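Local atomic coordinates of putative modification methylase (Thermus thermophilus, PDB entry 2ZIG), a protein that probably transfers a methyl group from S-adenosylmethionine to the N4 atom of cytosine in DNA, as a modification methylase of the N(4)/N(6)-methyltransferase family. Residues 128-140 with 199-211. Residues are numbered along the deposited sequence; the frame is centred on the assembly and turned at random.
Sequences FDNLNPIIWHKHT and RFFRQIWDDIPGE
Trp136 and Ile208 meet through a hydrogen bond from the indole NE1 to the backbone O of Ile208, modelled so short that its exact length is doubtful. The acceptor sits 8° out of the ring plane, and the donor lies in the carbonyl plane. A chi1 of 175° sets CG of Trp136 opposite the backbone N and swings the indole toward the loop after strand 204-205, where its CZ2 also approaches CA of Gly210. A phenylalanine here would probably leave the Ile208 carbonyl without this donor and the loop from Asp206 to Gly210 less firmly tied to the strand.

The bridges Ile135-Ile204 and Trp136-Trp205 define a parallel pairing, in which N of Ile135 donates a hydrogen bond to O of Gln203 (2.7 Å), N of Trp205 to O of Ile135 (2.9 Å) and N of His137 to O of Trp205. CG2 of Ile134 stands over one face of the Trp205 indole, 3.8 Å from the centroid of the five-membered ring and only 5° off its normal, a CH-pi contact. The same indole is fixed at its edge by a hydrogen bond from NE1 to O of Phe200 (2.8 Å). The extended side chain of Gln203 donates from NE2 to O of Pro133 (2.9 Å), while its OE1 accepts from Glu166 N of the second subunit, tying this edge into the dimer. Farther along, NZ of Lys138 and OE1 of Glu211 form a salt bridge, its hydrogen bond weak at 3.2 Å.

Strand 204-205 thus adds a short parallel edge strand to the mixed sheet of the Rossmann-like S-adenosylmethionine-dependent methyltransferase fold, beside strand 129-137, whose other neighbour is antiparallel strand 167-174. Helix 222-232 lies over the face carrying Trp136 and Trp205, Leu224 meeting Trp136 and Met231 meeting Trp205.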
# COMPACT_ATOMS: atom_id res chain seq x y z
N PHE B 128 -1.34 -1.17 16.98
CA PHE B 128 -2.41 -1.60 16.08
C PHE B 128 -2.11 -2.91 15.35
O PHE B 128 -0.96 -3.21 15.05
CB PHE B 128 -2.66 -0.52 15.02
CG PHE B 128 -3.48 0.63 15.51
CD1 PHE B 128 -4.85 0.49 15.70
CD2 PHE B 128 -2.88 1.86 15.79
CE1 PHE B 128 -5.61 1.55 16.16
CE2 PHE B 128 -3.64 2.92 16.25
CZ PHE B 128 -5.01 2.77 16.43
N ASP B 129 -3.15 -3.69 15.07
CA ASP B 129 -2.99 -4.93 14.31
C ASP B 129 -3.26 -4.52 12.88
O ASP B 129 -4.34 -4.02 12.57
CB ASP B 129 -4.03 -5.99 14.67
CG ASP B 129 -3.62 -6.85 15.84
OD1 ASP B 129 -2.41 -7.14 15.97
OD2 ASP B 129 -4.51 -7.24 16.62
N ASN B 130 -2.30 -4.72 11.99
CA ASN B 130 -2.54 -4.34 10.61
C ASN B 130 -3.43 -5.34 9.88
O ASN B 130 -3.22 -6.55 9.95
CB ASN B 130 -1.22 -4.19 9.86
CG ASN B 130 -1.43 -3.89 8.40
OD1 ASN B 130 -1.32 -4.78 7.56
ND2 ASN B 130 -1.76 -2.64 8.08
N LEU B 131 -4.44 -4.82 9.20
CA LEU B 131 -5.35 -5.64 8.40
C LEU B 131 -5.10 -5.24 6.94
O LEU B 131 -4.42 -4.24 6.67
CB LEU B 131 -6.80 -5.35 8.80
CG LEU B 131 -7.48 -6.24 9.86
CD1 LEU B 131 -6.50 -6.72 10.90
CD2 LEU B 131 -8.63 -5.45 10.49
N ASN B 132 -5.62 -6.02 6.00
CA ASN B 132 -5.42 -5.69 4.60
C ASN B 132 -6.17 -4.42 4.24
O ASN B 132 -7.31 -4.21 4.62
CB ASN B 132 -5.89 -6.84 3.70
CG ASN B 132 -4.77 -7.78 3.36
OD1 ASN B 132 -3.62 -7.36 3.21
ND2 ASN B 132 -5.09 -9.06 3.21
N PRO B 133 -5.52 -3.53 3.49
CA PRO B 133 -6.23 -2.31 3.14
C PRO B 133 -7.14 -2.63 1.98
O PRO B 133 -7.09 -3.73 1.43
CB PRO B 133 -5.11 -1.38 2.69
CG PRO B 133 -4.21 -2.34 1.98
CD PRO B 133 -4.15 -3.52 2.95
N ILE B 134 -7.99 -1.66 1.65
CA ILE B 134 -8.87 -1.78 0.50
C ILE B 134 -8.33 -0.73 -0.47
O ILE B 134 -7.97 0.38 -0.06
CB ILE B 134 -10.34 -1.47 0.87
CG1 ILE B 134 -10.95 -2.65 1.63
CG2 ILE B 134 -11.15 -1.19 -0.40
CD1 ILE B 134 -12.36 -2.40 2.17
N ILE B 135 -8.25 -1.10 -1.74
CA ILE B 135 -7.75 -0.20 -2.77
C ILE B 135 -8.90 0.57 -3.38
O ILE B 135 -9.81 -0.01 -3.96
CB ILE B 135 -7.04 -0.95 -3.91
CG1 ILE B 135 -5.84 -1.73 -3.36
CG2 ILE B 135 -6.58 0.05 -5.00
CD1 ILE B 135 -4.94 -0.89 -2.46
N TRP B 136 -8.88 1.89 -3.24
CA TRP B 136 -9.92 2.69 -3.82
C TRP B 136 -9.49 3.13 -5.21
O TRP B 136 -8.67 4.05 -5.34
CB TRP B 136 -10.20 3.92 -2.96
CG TRP B 136 -11.20 4.86 -3.57
CD1 TRP B 136 -12.22 4.54 -4.43
CD2 TRP B 136 -11.30 6.27 -3.33
NE1 TRP B 136 -12.95 5.67 -4.73
CE2 TRP B 136 -12.41 6.74 -4.07
CE3 TRP B 136 -10.56 7.18 -2.56
CZ2 TRP B 136 -12.79 8.08 -4.06
CZ3 TRP B 136 -10.95 8.51 -2.55
CH2 TRP B 136 -12.05 8.95 -3.29
N HIS B 137 -10.02 2.48 -6.24
CA HIS B 137 -9.68 2.84 -7.60
C HIS B 137 -10.51 4.08 -7.89
O HIS B 137 -11.65 4.00 -8.36
CB HIS B 137 -10.00 1.72 -8.58
CG HIS B 137 -9.29 1.85 -9.89
ND1 HIS B 137 -9.40 0.91 -10.90
CD2 HIS B 137 -8.44 2.80 -10.35
CE1 HIS B 137 -8.65 1.28 -11.92
NE2 HIS B 137 -8.06 2.42 -11.62
N LYS B 138 -9.92 5.21 -7.56
CA LYS B 138 -10.50 6.53 -7.67
C LYS B 138 -10.74 6.93 -9.12
O LYS B 138 -11.86 7.22 -9.52
CB LYS B 138 -9.55 7.53 -7.01
CG LYS B 138 -10.15 8.79 -6.42
CD LYS B 138 -9.05 9.62 -5.76
CE LYS B 138 -9.57 10.91 -5.13
NZ LYS B 138 -10.16 11.87 -6.11
N HIS B 139 -9.66 6.94 -9.90
CA HIS B 139 -9.72 7.34 -11.30
C HIS B 139 -9.51 6.18 -12.25
O HIS B 139 -8.38 5.79 -12.53
CB HIS B 139 -8.66 8.42 -11.57
CG HIS B 139 -8.70 9.56 -10.60
ND1 HIS B 139 -7.63 9.89 -9.80
CD2 HIS B 139 -9.68 10.44 -10.31
CE1 HIS B 139 -7.96 10.93 -9.05
NE2 HIS B 139 -9.20 11.28 -9.34
N THR B 140 -10.62 5.64 -12.75
CA THR B 140 -10.61 4.51 -13.67
C THR B 140 -10.03 4.90 -15.03
O THR B 140 -9.40 5.94 -15.18
CB THR B 140 -12.04 3.96 -13.88
OG1 THR B 140 -12.58 3.56 -12.62
CG2 THR B 140 -12.03 2.78 -14.84
N ARG B 199 -20.36 -6.92 -2.57
CA ARG B 199 -19.86 -5.74 -3.25
C ARG B 199 -18.89 -4.96 -2.34
O ARG B 199 -17.86 -4.48 -2.81
CB ARG B 199 -21.00 -4.82 -3.64
CG ARG B 199 -20.56 -3.60 -4.43
CD ARG B 199 -21.74 -2.67 -4.64
NE ARG B 199 -22.93 -3.42 -5.04
CZ ARG B 199 -24.16 -3.11 -4.67
NH1 ARG B 199 -24.37 -2.05 -3.90
NH2 ARG B 199 -25.19 -3.85 -5.07
N PHE B 200 -19.22 -4.85 -1.06
CA PHE B 200 -18.38 -4.11 -0.11
C PHE B 200 -17.12 -4.83 0.36
O PHE B 200 -16.03 -4.26 0.35
CB PHE B 200 -19.17 -3.73 1.14
CG PHE B 200 -20.39 -2.91 0.88
CD1 PHE B 200 -20.60 -2.30 -0.35
CD2 PHE B 200 -21.32 -2.70 1.90
CE1 PHE B 200 -21.71 -1.51 -0.57
CE2 PHE B 200 -22.43 -1.90 1.69
CZ PHE B 200 -22.63 -1.30 0.46
N PHE B 201 -17.29 -6.08 0.80
CA PHE B 201 -16.15 -6.84 1.30
C PHE B 201 -15.29 -7.48 0.22
O PHE B 201 -15.31 -8.69 0.01
CB PHE B 201 -16.61 -7.90 2.30
CG PHE B 201 -17.07 -7.32 3.61
CD1 PHE B 201 -18.39 -6.90 3.78
CD2 PHE B 201 -16.17 -7.14 4.66
CE1 PHE B 201 -18.79 -6.29 4.98
CE2 PHE B 201 -16.56 -6.54 5.86
CZ PHE B 201 -17.87 -6.11 6.02
N ARG B 202 -14.53 -6.63 -0.48
CA ARG B 202 -13.61 -7.07 -1.51
C ARG B 202 -12.43 -6.12 -1.37
O ARG B 202 -12.57 -5.07 -0.75
CB ARG B 202 -14.25 -6.96 -2.90
CG ARG B 202 -14.76 -5.58 -3.25
CD ARG B 202 -15.23 -5.58 -4.69
NE ARG B 202 -16.36 -6.47 -4.90
CZ ARG B 202 -16.48 -7.30 -5.94
NH1 ARG B 202 -17.56 -8.07 -6.06
NH2 ARG B 202 -15.51 -7.38 -6.84
N GLN B 203 -11.28 -6.47 -1.92
CA GLN B 203 -10.12 -5.62 -1.74
C GLN B 203 -9.99 -4.42 -2.66
O GLN B 203 -9.19 -3.53 -2.40
CB GLN B 203 -8.84 -6.48 -1.78
CG GLN B 203 -7.57 -5.68 -1.50
CD GLN B 203 -6.44 -6.50 -0.90
OE1 GLN B 203 -6.17 -7.62 -1.33
NE2 GLN B 203 -5.76 -5.94 0.08
N ILE B 204 -10.78 -4.37 -3.73
CA ILE B 204 -10.71 -3.22 -4.64
C ILE B 204 -12.10 -2.64 -4.91
O ILE B 204 -13.03 -3.37 -5.27
CB ILE B 204 -10.04 -3.62 -5.98
CG1 ILE B 204 -8.61 -4.11 -5.71
CG2 ILE B 204 -9.98 -2.41 -6.93
CD1 ILE B 204 -7.85 -4.53 -6.96
N TRP B 205 -12.24 -1.33 -4.70
CA TRP B 205 -13.49 -0.64 -4.96
C TRP B 205 -13.28 0.22 -6.20
O TRP B 205 -12.52 1.19 -6.17
CB TRP B 205 -13.88 0.26 -3.77
CG TRP B 205 -14.33 -0.49 -2.54
CD1 TRP B 205 -14.53 -1.84 -2.43
CD2 TRP B 205 -14.67 0.07 -1.27
NE1 TRP B 205 -14.97 -2.15 -1.18
CE2 TRP B 205 -15.07 -1.00 -0.44
CE3 TRP B 205 -14.68 1.38 -0.75
CZ2 TRP B 205 -15.48 -0.80 0.90
CZ3 TRP B 205 -15.08 1.57 0.57
CH2 TRP B 205 -15.47 0.48 1.38
N ASP B 206 -13.96 -0.12 -7.29
CA ASP B 206 -13.81 0.63 -8.53
C ASP B 206 -15.11 1.26 -8.99
O ASP B 206 -15.20 1.78 -10.11
CB ASP B 206 -13.25 -0.27 -9.63
CG ASP B 206 -14.22 -1.37 -10.04
OD1 ASP B 206 -15.24 -1.56 -9.34
OD2 ASP B 206 -13.96 -2.05 -11.05
N ASP B 207 -16.11 1.23 -8.12
CA ASP B 207 -17.42 1.78 -8.46
C ASP B 207 -17.73 3.11 -7.76
O ASP B 207 -18.89 3.52 -7.71
CB ASP B 207 -18.51 0.76 -8.12
CG ASP B 207 -18.50 0.36 -6.65
OD1 ASP B 207 -17.47 0.59 -5.96
OD2 ASP B 207 -19.51 -0.21 -6.17
N ILE B 208 -16.71 3.77 -7.23
CA ILE B 208 -16.91 5.05 -6.57
C ILE B 208 -15.83 6.03 -7.03
O ILE B 208 -14.74 6.10 -6.45
CB ILE B 208 -16.82 4.93 -5.04
CG1 ILE B 208 -17.84 3.92 -4.52
CG2 ILE B 208 -17.07 6.28 -4.40
CD1 ILE B 208 -17.74 3.68 -3.03
N PRO B 209 -16.12 6.80 -8.09
CA PRO B 209 -15.16 7.77 -8.63
C PRO B 209 -14.87 8.95 -7.72
O PRO B 209 -15.71 9.36 -6.92
CB PRO B 209 -15.80 8.19 -9.95
CG PRO B 209 -17.27 8.07 -9.65
CD PRO B 209 -17.34 6.76 -8.91
N GLY B 210 -13.67 9.50 -7.86
CA GLY B 210 -13.28 10.66 -7.08
C GLY B 210 -14.16 11.83 -7.44
O GLY B 210 -14.57 11.96 -8.59
N GLU B 211 -14.45 12.68 -6.45
CA GLU B 211 -15.31 13.86 -6.62
C GLU B 211 -16.79 13.48 -6.52
O GLU B 211 -17.33 13.33 -5.42
CB GLU B 211 -15.05 14.54 -7.98
CG GLU B 211 -13.77 15.37 -8.05
CD GLU B 211 -12.52 14.58 -7.72
OE1 GLU B 211 -12.34 14.22 -6.53
OE2 GLU B 211 -11.71 14.32 -8.64
O HOH W 1 -2.43 -6.32 0.86
O HOH W 2 -14.31 4.92 -9.64